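Local coordinates for N-acetylglucosaminidase (Paenibacillus barengoltzii, PDB 6INX), which probably hydrolyses beta-linked N-acetylglucosamine units in glycan substrates, as a glycoside hydrolase of family 18, at residues H36-L47 against L67-F77; G262-A270 against G327-L335. All coordinates share one frame; numbering follows the deposited sequence.

Contact 1: H36-L47 against L67-F77; sequences HVREDRIQTGHL and LSVGGWSAGGF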
loop_
_atom_site.group_PDB
_atom_site.type_symbol
_atom_site.label_atom_id
_atom_site.label_comp_id
_atom_site.label_asym_id
_atom_site.label_seq_id
_atom_site.Cartn_x
_atom_site.Cartn_y
_atom_site.Cartn_z
ATOM N N HIS A 36 -6.756 -25.279 -14.392
ATOM C CA HIS A 36 -5.541 -24.581 -14.793
ATOM C C HIS A 36 -5.601 -24.248 -16.280
ATOM O O HIS A 36 -6.464 -24.738 -17.005
ATOM C CB HIS A 36 -4.299 -25.426 -14.488
ATOM C CG HIS A 36 -4.182 -25.818 -13.049
ATOM N ND1 HIS A 36 -3.601 -27.002 -12.649
ATOM C CD2 HIS A 36 -4.573 -25.189 -11.917
ATOM C CE1 HIS A 36 -3.637 -27.083 -11.331
ATOM N NE2 HIS A 36 -4.223 -25.997 -10.862
ATOM N N VAL A 37 -4.674 -23.399 -16.728
ATOM C CA VAL A 37 -4.585 -22.981 -18.127
ATOM C C VAL A 37 -3.312 -23.565 -18.720
ATOM O O VAL A 37 -2.213 -23.338 -18.199
ATOM C CB VAL A 37 -4.600 -21.449 -18.276
ATOM C CG1 VAL A 37 -4.344 -21.053 -19.739
ATOM C CG2 VAL A 37 -5.930 -20.878 -17.793
ATOM N N ARG A 38 -3.460 -24.324 -19.803
ATOM C CA ARG A 38 -2.331 -24.818 -20.578
ATOM C C ARG A 38 -2.719 -24.740 -22.043
ATOM O O ARG A 38 -3.851 -25.081 -22.402
ATOM C CB ARG A 38 -1.997 -26.278 -20.230
ATOM C CG ARG A 38 -1.525 -26.498 -18.807
ATOM C CD ARG A 38 -0.903 -27.882 -18.638
ATOM N NE ARG A 38 -1.904 -28.946 -18.567
ATOM C CZ ARG A 38 -2.661 -29.199 -17.503
ATOM N NH1 ARG A 38 -2.550 -28.459 -16.403
ATOM N NH2 ARG A 38 -3.538 -30.194 -17.536
ATOM N N GLU A 39 -1.784 -24.285 -22.880
ATOM C CA GLU A 39 -2.032 -24.161 -24.319
ATOM C C GLU A 39 -3.273 -23.316 -24.593
ATOM O O GLU A 39 -4.075 -23.612 -25.482
ATOM C CB GLU A 39 -2.112 -25.530 -25.002
ATOM C CG GLU A 39 -0.883 -26.402 -24.784
ATOM C CD GLU A 39 -1.027 -27.775 -25.412
ATOM O OE1 GLU A 39 -0.989 -27.867 -26.658
ATOM O OE2 GLU A 39 -1.186 -28.760 -24.664
ATOM N N ASP A 40 -3.441 -22.264 -23.790
ATOM C CA ASP A 40 -4.529 -21.301 -23.927
ATOM C C ASP A 40 -5.894 -21.893 -23.614
ATOM O O ASP A 40 -6.911 -21.287 -23.952
ATOM C CB ASP A 40 -4.561 -20.610 -25.303
ATOM C CG ASP A 40 -3.340 -19.725 -25.574
ATOM O OD1 ASP A 40 -2.527 -19.475 -24.661
ATOM O OD2 ASP A 40 -3.198 -19.255 -26.729
ATOM N N ARG A 41 -5.966 -23.045 -22.960
ATOM C CA ARG A 41 -7.231 -23.711 -22.684
ATOM C C ARG A 41 -7.347 -24.111 -21.216
ATOM O O ARG A 41 -6.364 -24.511 -20.580
ATOM C CB ARG A 41 -7.439 -24.937 -23.591
ATOM C CG ARG A 41 -7.609 -24.556 -25.060
ATOM C CD ARG A 41 -7.822 -25.762 -25.983
ATOM N NE ARG A 41 -7.795 -25.307 -27.374
ATOM C CZ ARG A 41 -8.874 -24.996 -28.090
ATOM N NH1 ARG A 41 -10.091 -25.123 -27.565
ATOM N NH2 ARG A 41 -8.733 -24.551 -29.334
ATOM N N ILE A 42 -8.570 -24.015 -20.694
ATOM C CA ILE A 42 -8.878 -24.511 -19.356
ATOM C C ILE A 42 -8.703 -26.019 -19.317
ATOM O O ILE A 42 -9.258 -26.748 -20.151
ATOM C CB ILE A 42 -10.313 -24.114 -18.975
ATOM C CG1 ILE A 42 -10.410 -22.595 -18.837
ATOM C CG2 ILE A 42 -10.716 -24.768 -17.661
ATOM C CD1 ILE A 42 -11.854 -22.076 -18.780
ATOM N N GLN A 43 -7.942 -26.494 -18.334
ATOM C CA GLN A 43 -7.636 -27.907 -18.162
ATOM C C GLN A 43 -8.319 -28.424 -16.905
ATOM O O GLN A 43 -8.212 -27.807 -15.842
ATOM C CB GLN A 43 -6.126 -28.106 -18.031
ATOM C CG GLN A 43 -5.304 -27.579 -19.198
ATOM C CD GLN A 43 -5.622 -28.275 -20.508
ATOM O OE1 GLN A 43 -6.018 -29.447 -20.531
ATOM N NE2 GLN A 43 -5.467 -27.551 -21.614
ATOM N N THR A 44 -9.002 -29.568 -17.029
ATOM C CA THR A 44 -9.667 -30.215 -15.900
ATOM C C THR A 44 -9.154 -31.620 -15.609
ATOM O O THR A 44 -9.642 -32.247 -14.664
ATOM C CB THR A 44 -11.190 -30.279 -16.118
ATOM O OG1 THR A 44 -11.472 -31.023 -17.307
ATOM C CG2 THR A 44 -11.776 -28.874 -16.238
ATOM N N GLY A 45 -8.184 -32.125 -16.378
ATOM C CA GLY A 45 -7.780 -33.519 -16.271
ATOM C C GLY A 45 -7.134 -33.893 -14.952
ATOM O O GLY A 45 -7.115 -35.076 -14.596
ATOM N N HIS A 46 -6.601 -32.919 -14.221
ATOM C CA HIS A 46 -5.999 -33.195 -12.924
ATOM C C HIS A 46 -7.027 -33.267 -11.800
ATOM O O HIS A 46 -6.695 -33.730 -10.703
ATOM C CB HIS A 46 -4.986 -32.097 -12.595
ATOM C CG HIS A 46 -5.587 -30.724 -12.585
ATOM N ND1 HIS A 46 -6.035 -30.099 -13.732
ATOM C CD2 HIS A 46 -5.842 -29.868 -11.567
ATOM C CE1 HIS A 46 -6.537 -28.918 -13.419
ATOM N NE2 HIS A 46 -6.426 -28.749 -12.113
ATOM N N LEU A 47 -8.256 -32.814 -12.036
ATOM C CA LEU A 47 -9.274 -32.813 -10.993
ATOM C C LEU A 47 -9.917 -34.190 -10.893
ATOM O O LEU A 47 -10.169 -34.848 -11.904
ATOM C CB LEU A 47 -10.337 -31.765 -11.318
ATOM C CG LEU A 47 -9.776 -30.350 -11.479
ATOM C CD1 LEU A 47 -10.823 -29.408 -12.046
ATOM C CD2 LEU A 47 -9.242 -29.830 -10.144
ATOM N N LEU A 67 -16.709 -23.828 -11.884
ATOM C CA LEU A 67 -15.312 -24.241 -11.902
ATOM C C LEU A 67 -14.456 -22.988 -11.805
ATOM O O LEU A 67 -14.525 -22.124 -12.688
ATOM C CB LEU A 67 -14.990 -24.974 -13.201
ATOM C CG LEU A 67 -13.504 -25.315 -13.391
ATOM C CD1 LEU A 67 -13.016 -26.364 -12.384
ATOM C CD2 LEU A 67 -13.257 -25.791 -14.827
ATOM N N SER A 68 -13.670 -22.873 -10.739
ATOM C CA SER A 68 -12.750 -21.753 -10.626
ATOM C C SER A 68 -11.469 -22.102 -11.362
ATOM O O SER A 68 -10.933 -23.199 -11.202
ATOM C CB SER A 68 -12.447 -21.439 -9.166
ATOM O OG SER A 68 -11.660 -20.263 -9.064
ATOM N N VAL A 69 -10.979 -21.174 -12.175
ATOM C CA VAL A 69 -9.829 -21.412 -13.042
ATOM C C VAL A 69 -8.749 -20.428 -12.640
ATOM O O VAL A 69 -8.955 -19.215 -12.727
ATOM C CB VAL A 69 -10.205 -21.222 -14.518
ATOM C CG1 VAL A 69 -8.973 -21.394 -15.408
ATOM C CG2 VAL A 69 -11.290 -22.221 -14.924
ATOM N N GLY A 70 -7.598 -20.947 -12.218
ATOM C CA GLY A 70 -6.483 -20.086 -11.873
ATOM C C GLY A 70 -6.045 -20.261 -10.440
ATOM O O GLY A 70 -5.703 -21.372 -10.026
ATOM N N GLY A 71 -6.057 -19.172 -9.673
ATOM C CA GLY A 71 -5.509 -19.160 -8.334
ATOM C C GLY A 71 -4.126 -18.537 -8.318
ATOM O O GLY A 71 -3.507 -18.287 -9.355
ATOM N N TRP A 72 -3.631 -18.282 -7.106
ATOM C CA TRP A 72 -2.331 -17.637 -6.969
ATOM C C TRP A 72 -1.231 -18.502 -7.569
ATOM O O TRP A 72 -1.099 -19.683 -7.235
ATOM C CB TRP A 72 -2.025 -17.362 -5.497
ATOM C CG TRP A 72 -0.729 -16.621 -5.303
ATOM C CD1 TRP A 72 0.464 -17.140 -4.881
ATOM C CD2 TRP A 72 -0.498 -15.235 -5.542
ATOM N NE1 TRP A 72 1.419 -16.152 -4.834
ATOM C CE2 TRP A 72 0.854 -14.971 -5.238
ATOM C CE3 TRP A 72 -1.305 -14.187 -5.980
ATOM C CZ2 TRP A 72 1.414 -13.697 -5.357
ATOM C CZ3 TRP A 72 -0.748 -12.922 -6.106
ATOM C CH2 TRP A 72 0.600 -12.689 -5.795
ATOM N N SER A 73 -0.457 -17.904 -8.476
ATOM C CA SER A 73 0.679 -18.487 -9.190
ATOM C C SER A 73 0.286 -19.368 -10.364
ATOM O O SER A 73 1.164 -19.974 -10.987
ATOM C CB SER A 73 1.695 -19.208 -8.298
ATOM O OG SER A 73 2.195 -18.322 -7.311
ATOM N N ALA A 74 -0.996 -19.435 -10.704
ATOM C CA ALA A 74 -1.430 -20.186 -11.871
ATOM C C ALA A 74 -1.233 -19.318 -13.106
ATOM O O ALA A 74 -1.854 -18.256 -13.232
ATOM C CB ALA A 74 -2.903 -20.565 -11.717
ATOM N N GLY A 75 -0.384 -19.771 -14.032
ATOM C CA GLY A 75 -0.033 -18.973 -15.184
ATOM C C GLY A 75 -0.879 -19.291 -16.402
ATOM O O GLY A 75 -1.841 -20.055 -16.354
ATOM N N GLY A 76 -0.498 -18.669 -17.518
ATOM C CA GLY A 76 -1.134 -18.912 -18.800
ATOM C C GLY A 76 -2.171 -17.888 -19.212
ATOM O O GLY A 76 -2.582 -17.894 -20.375
ATOM N N PHE A 77 -2.587 -17.002 -18.304
ATOM C CA PHE A 77 -3.693 -16.092 -18.590
ATOM C C PHE A 77 -3.273 -14.941 -19.489
ATOM O O PHE A 77 -3.963 -14.628 -20.461
ATOM C CB PHE A 77 -4.245 -15.527 -17.283
ATOM C CG PHE A 77 -5.059 -16.496 -16.492
ATOM C CD1 PHE A 77 -6.376 -16.752 -16.829
ATOM C CD2 PHE A 77 -4.515 -17.132 -15.387
ATOM C CE1 PHE A 77 -7.138 -17.640 -16.075
ATOM C CE2 PHE A 77 -5.264 -18.023 -14.637
ATOM C CZ PHE A 77 -6.577 -18.273 -14.980
HETATM O O HOH W 1 -3.016 -22.106 -14.812
HETATM O O HOH W 2 -1.902 -20.082 -22.117
#

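Contact 2: G262-A270 against G327-L335; sequences GPDFTELAA and GCDRTHRLL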
loop_
_atom_site.group_PDB
_atom_site.type_symbol
_atom_site.label_atom_id
_atom_site.label_comp_id
_atom_site.label_asym_id
_atom_site.label_seq_id
_atom_site.Cartn_x
_atom_site.Cartn_y
_atom_site.Cartn_z
ATOM N N GLY A 262 -0.905 -18.232 8.402
ATOM C CA GLY A 262 -0.937 -18.740 9.744
ATOM C C GLY A 262 -1.818 -19.967 9.801
ATOM O O GLY A 262 -2.181 -20.561 8.778
ATOM N N PRO A 263 -2.189 -20.363 11.009
ATOM C CA PRO A 263 -3.067 -21.527 11.160
ATOM C C PRO A 263 -4.423 -21.298 10.503
ATOM O O PRO A 263 -4.928 -20.175 10.427
ATOM C CB PRO A 263 -3.208 -21.662 12.683
ATOM C CG PRO A 263 -2.004 -20.935 13.247
ATOM C CD PRO A 263 -1.734 -19.817 12.300
ATOM N N ASP A 264 -5.022 -22.384 10.011
ATOM C CA ASP A 264 -6.412 -22.282 9.589
ATOM C C ASP A 264 -7.325 -22.179 10.807
ATOM O O ASP A 264 -6.888 -22.307 11.957
ATOM C CB ASP A 264 -6.811 -23.419 8.639
ATOM C CG ASP A 264 -6.766 -24.800 9.280
ATOM O OD1 ASP A 264 -6.705 -24.930 10.517
ATOM O OD2 ASP A 264 -6.805 -25.785 8.510
ATOM N N PHE A 265 -8.610 -21.931 10.559
ATOM C CA PHE A 265 -9.507 -21.721 11.691
ATOM C C PHE A 265 -9.598 -22.958 12.582
ATOM O O PHE A 265 -9.705 -22.832 13.804
ATOM C CB PHE A 265 -10.890 -21.241 11.255
ATOM C CG PHE A 265 -11.744 -20.804 12.407
ATOM C CD1 PHE A 265 -11.553 -19.565 12.989
ATOM C CD2 PHE A 265 -12.697 -21.652 12.945
ATOM C CE1 PHE A 265 -12.315 -19.155 14.065
ATOM C CE2 PHE A 265 -13.471 -21.249 14.025
ATOM C CZ PHE A 265 -13.276 -19.998 14.584
ATOM N N THR A 266 -9.576 -24.157 11.990
ATOM C CA THR A 266 -9.526 -25.379 12.799
ATOM C C THR A 266 -8.405 -25.311 13.830
ATOM O O THR A 266 -8.623 -25.541 15.027
ATOM C CB THR A 266 -9.295 -26.590 11.894
ATOM O OG1 THR A 266 -10.265 -26.599 10.847
ATOM C CG2 THR A 266 -9.389 -27.889 12.710
ATOM N N GLU A 267 -7.196 -24.982 13.370
ATOM C CA GLU A 267 -6.029 -24.950 14.243
ATOM C C GLU A 267 -6.071 -23.764 15.199
ATOM O O GLU A 267 -5.618 -23.873 16.343
ATOM C CB GLU A 267 -4.762 -24.899 13.391
ATOM C CG GLU A 267 -4.352 -26.245 12.848
ATOM C CD GLU A 267 -4.406 -27.318 13.909
ATOM O OE1 GLU A 267 -5.287 -28.203 13.829
ATOM O OE2 GLU A 267 -3.572 -27.257 14.837
ATOM N N LEU A 268 -6.602 -22.621 14.752
ATOM C CA LEU A 268 -6.750 -21.476 15.650
ATOM C C LEU A 268 -7.666 -21.820 16.816
ATOM O O LEU A 268 -7.361 -21.518 17.979
ATOM C CB LEU A 268 -7.320 -20.285 14.884
ATOM C CG LEU A 268 -6.411 -19.589 13.879
ATOM C CD1 LEU A 268 -7.232 -18.589 13.080
ATOM C CD2 LEU A 268 -5.246 -18.904 14.583
ATOM N N ALA A 269 -8.811 -22.437 16.518
ATOM C CA ALA A 269 -9.733 -22.825 17.578
ATOM C C ALA A 269 -9.089 -23.837 18.516
ATOM O O ALA A 269 -9.286 -23.775 19.737
ATOM C CB ALA A 269 -11.019 -23.387 16.962
ATOM N N ALA A 270 -8.291 -24.754 17.972
ATOM C CA ALA A 270 -7.739 -25.834 18.788
ATOM C C ALA A 270 -6.550 -25.383 19.629
ATOM O O ALA A 270 -6.385 -25.841 20.766
ATOM C CB ALA A 270 -7.326 -27.004 17.898
ATOM N N GLY A 327 -12.458 -26.491 3.525
ATOM C CA GLY A 327 -11.691 -27.382 4.378
ATOM C C GLY A 327 -10.896 -26.729 5.487
ATOM O O GLY A 327 -10.318 -27.430 6.324
ATOM N N CYS A 328 -10.845 -25.402 5.521
ATOM C CA CYS A 328 -10.062 -24.691 6.520
ATOM C C CYS A 328 -10.751 -24.596 7.870
ATOM O O CYS A 328 -10.114 -24.161 8.840
ATOM C CB CYS A 328 -9.761 -23.272 6.041
ATOM S SG CYS A 328 -8.779 -23.209 4.548
ATOM N N ASP A 329 -12.030 -24.953 7.958
ATOM C CA ASP A 329 -12.771 -24.876 9.219
ATOM C C ASP A 329 -13.551 -26.170 9.420
ATOM O O ASP A 329 -14.713 -26.264 9.016
ATOM C CB ASP A 329 -13.697 -23.682 9.267
ATOM C CG ASP A 329 -14.534 -23.672 10.537
ATOM O OD1 ASP A 329 -14.060 -24.262 11.529
ATOM O OD2 ASP A 329 -15.648 -23.111 10.539
ATOM N N ARG A 330 -12.925 -27.134 10.087
ATOM C CA ARG A 330 -13.599 -28.378 10.423
ATOM C C ARG A 330 -14.518 -28.253 11.634
ATOM O O ARG A 330 -15.216 -29.218 11.958
ATOM C CB ARG A 330 -12.572 -29.494 10.632
ATOM C CG ARG A 330 -11.586 -29.638 9.484
ATOM C CD ARG A 330 -10.756 -30.903 9.608
ATOM N NE ARG A 330 -11.205 -31.942 8.685
ATOM C CZ ARG A 330 -11.164 -33.246 8.943
ATOM N NH1 ARG A 330 -10.690 -33.683 10.103
ATOM N NH2 ARG A 330 -11.601 -34.114 8.040
ATOM N N THR A 331 -14.532 -27.101 12.317
ATOM C CA THR A 331 -15.531 -26.875 13.356
ATOM C C THR A 331 -16.908 -26.568 12.782
ATOM O O THR A 331 -17.893 -26.617 13.525
ATOM C CB THR A 331 -15.127 -25.722 14.281
ATOM O OG1 THR A 331 -15.438 -24.472 13.649
ATOM C CG2 THR A 331 -13.639 -25.781 14.624
ATOM N N HIS A 332 -16.995 -26.235 11.491
ATOM C CA HIS A 332 -18.228 -25.909 10.772
ATOM C C HIS A 332 -18.890 -24.622 11.247
ATOM O O HIS A 332 -19.944 -24.246 10.713
ATOM C CB HIS A 332 -19.241 -27.066 10.767
ATOM C CG HIS A 332 -18.613 -28.410 10.573
ATOM N ND1 HIS A 332 -18.085 -28.816 9.366
ATOM C CD2 HIS A 332 -18.422 -29.440 11.431
ATOM C CE1 HIS A 332 -17.596 -30.037 9.489
ATOM N NE2 HIS A 332 -17.789 -30.439 10.733
ATOM N N ARG A 333 -18.287 -23.907 12.203
ATOM C CA ARG A 333 -18.940 -22.751 12.801
ATOM C C ARG A 333 -18.959 -21.549 11.864
ATOM O O ARG A 333 -19.912 -20.763 11.893
ATOM C CB ARG A 333 -18.272 -22.399 14.135
ATOM C CG ARG A 333 -18.128 -23.608 15.068
ATOM C CD ARG A 333 -18.072 -23.223 16.545
ATOM N NE ARG A 333 -16.858 -22.492 16.890
ATOM C CZ ARG A 333 -15.773 -23.038 17.436
ATOM N NH1 ARG A 333 -15.727 -24.339 17.703
ATOM N NH2 ARG A 333 -14.724 -22.276 17.711
ATOM N N LEU A 334 -17.930 -21.387 11.022
ATOM C CA LEU A 334 -17.845 -20.172 10.221
ATOM C C LEU A 334 -18.860 -20.185 9.085
ATOM O O LEU A 334 -19.491 -19.159 8.801
ATOM C CB LEU A 334 -16.415 -19.972 9.712
ATOM C CG LEU A 334 -15.337 -19.759 10.777
ATOM C CD1 LEU A 334 -14.018 -19.345 10.132
ATOM C CD2 LEU A 334 -15.782 -18.722 11.807
ATOM N N LEU A 335 -19.058 -21.341 8.446
ATOM C CA LEU A 335 -20.125 -21.453 7.455
ATOM C C LEU A 335 -21.497 -21.259 8.094
ATOM O O LEU A 335 -22.368 -20.590 7.525
ATOM C CB LEU A 335 -20.048 -22.799 6.738
ATOM C CG LEU A 335 -21.217 -23.118 5.792
ATOM C CD1 LEU A 335 -21.458 -21.995 4.781
ATOM C CD2 LEU A 335 -20.967 -24.432 5.085
HETATM O O HOH W 3 -8.906 -27.426 8.675
#

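Contact 1: H36-L47 against L67-F77
At the C-terminal rim of the TIM barrel, the neighbouring parallel strands 29-38 and 64-70 splay apart, and V37, I42, V69 and F77 fill the space between them. No direct hydrogen bond spans the two segments. Instead, one water takes the V37 N-H and gives to G75 O, and a second donates to D40 OD1 and G76 O. The two methyls of V37 part company: with CG1 opposite the backbone N (chi1 174°), that methyl runs alongside G76, 3.7 Å from G76 O, while CG2 turns the other way and sits over one face of the F77 ring, 4.1 Å from its centroid, touching V69 CG1 on the way. G76, the N-cap of helix 77-81, has backbone angles suited to glycine and lies close against V37 CG1. The hairpin returns through I42, which crosses V69 at about a right angle and places CG2 3.8 Å from V69 CG2 and 3.9 Å from L67 CD2. Cut back to an alanine, I42 would lose CG1, CG2 and CD1, which is likely to leave both V69 methyls and L67 CD2 short of a neighbour. Further along, T44 CG2 meets L67 CD2 at 3.7 Å, and L47 CD1 reaches L67 CD1. S68, on the same strand, hydrogen-bonds D107 of strand 105-109. The sequence S68-V69-G70-G71 matches the SxGG signature that family 18 enzymes carry on the third strand of their barrel.

Contact 2: G262-A270 against G327-L335
Backbone joins backbone where T266 N, in the first turn of helix 265-272, donates to C328 O at 3.2 Å with an N-H...O angle of 166°. The T266 side chain adds a second link: its OG1 accepts from R330 N at 2.8 Å, almost straight at 175°, and passes its own proton to a water that in turn donates to D264 OD2 and G327 O. D264 is the N-cap of this helix; its other oxygen, OD1, takes the N-H of E267, so one carboxylate both caps the helix and holds the water.

F265 carries the apolar half. A chi1 of -170° sets CG of F265 opposite the backbone N, and the ring lies against D329, T331 and L334, with L334 CD1 over one face, 3.8 Å from the centroid and only 3.5 Å from F265 CG. At the ring edge, D329 OD1 comes within 3.3 Å of F265 CD2, its carboxylate nearly perpendicular to the ring, and T331 OG1 lies in the ring plane near F265 CE2. D329 is fixed for this by its own loop: OD1 takes the T331 hydroxyl through its syn lone pair and the T331 N-H from above the carboxylate plane, an Asx turn, while OD2 accepts from L334 N at 2.9 Å. T331 OG1 accepts from R333 N in turn, an ST turn leading into helix 333-341. The R333 tip passes A269 CB, but its charge is engaged by E303, a salt bridge through NE. Taken together, this is the seam between the small alpha/beta insertion found in many family 18 enzymes and the final loop and helix of the TIM barrel.

Overall arrangement
Contact 1 and contact 2 lie well apart, their centres 27 Å from each other and their nearest atoms about 13 Å apart, at similar depths from the centre of the chain. The barrel sheet connects them: strand 6-12 pairs with strand 29-38, which runs into contact 1, and also with strand 320-324, which precedes 327-335 of contact 2. Contact 1 belongs to the barrel proper, beside strand 105-109 and the DxxDxDxE sequence that in family 18 carries the catalytic acid, so it probably borders the active site. Contact 2 instead joins an added layer, the five-stranded antiparallel sheet with helix 265-272, to the end of the barrel.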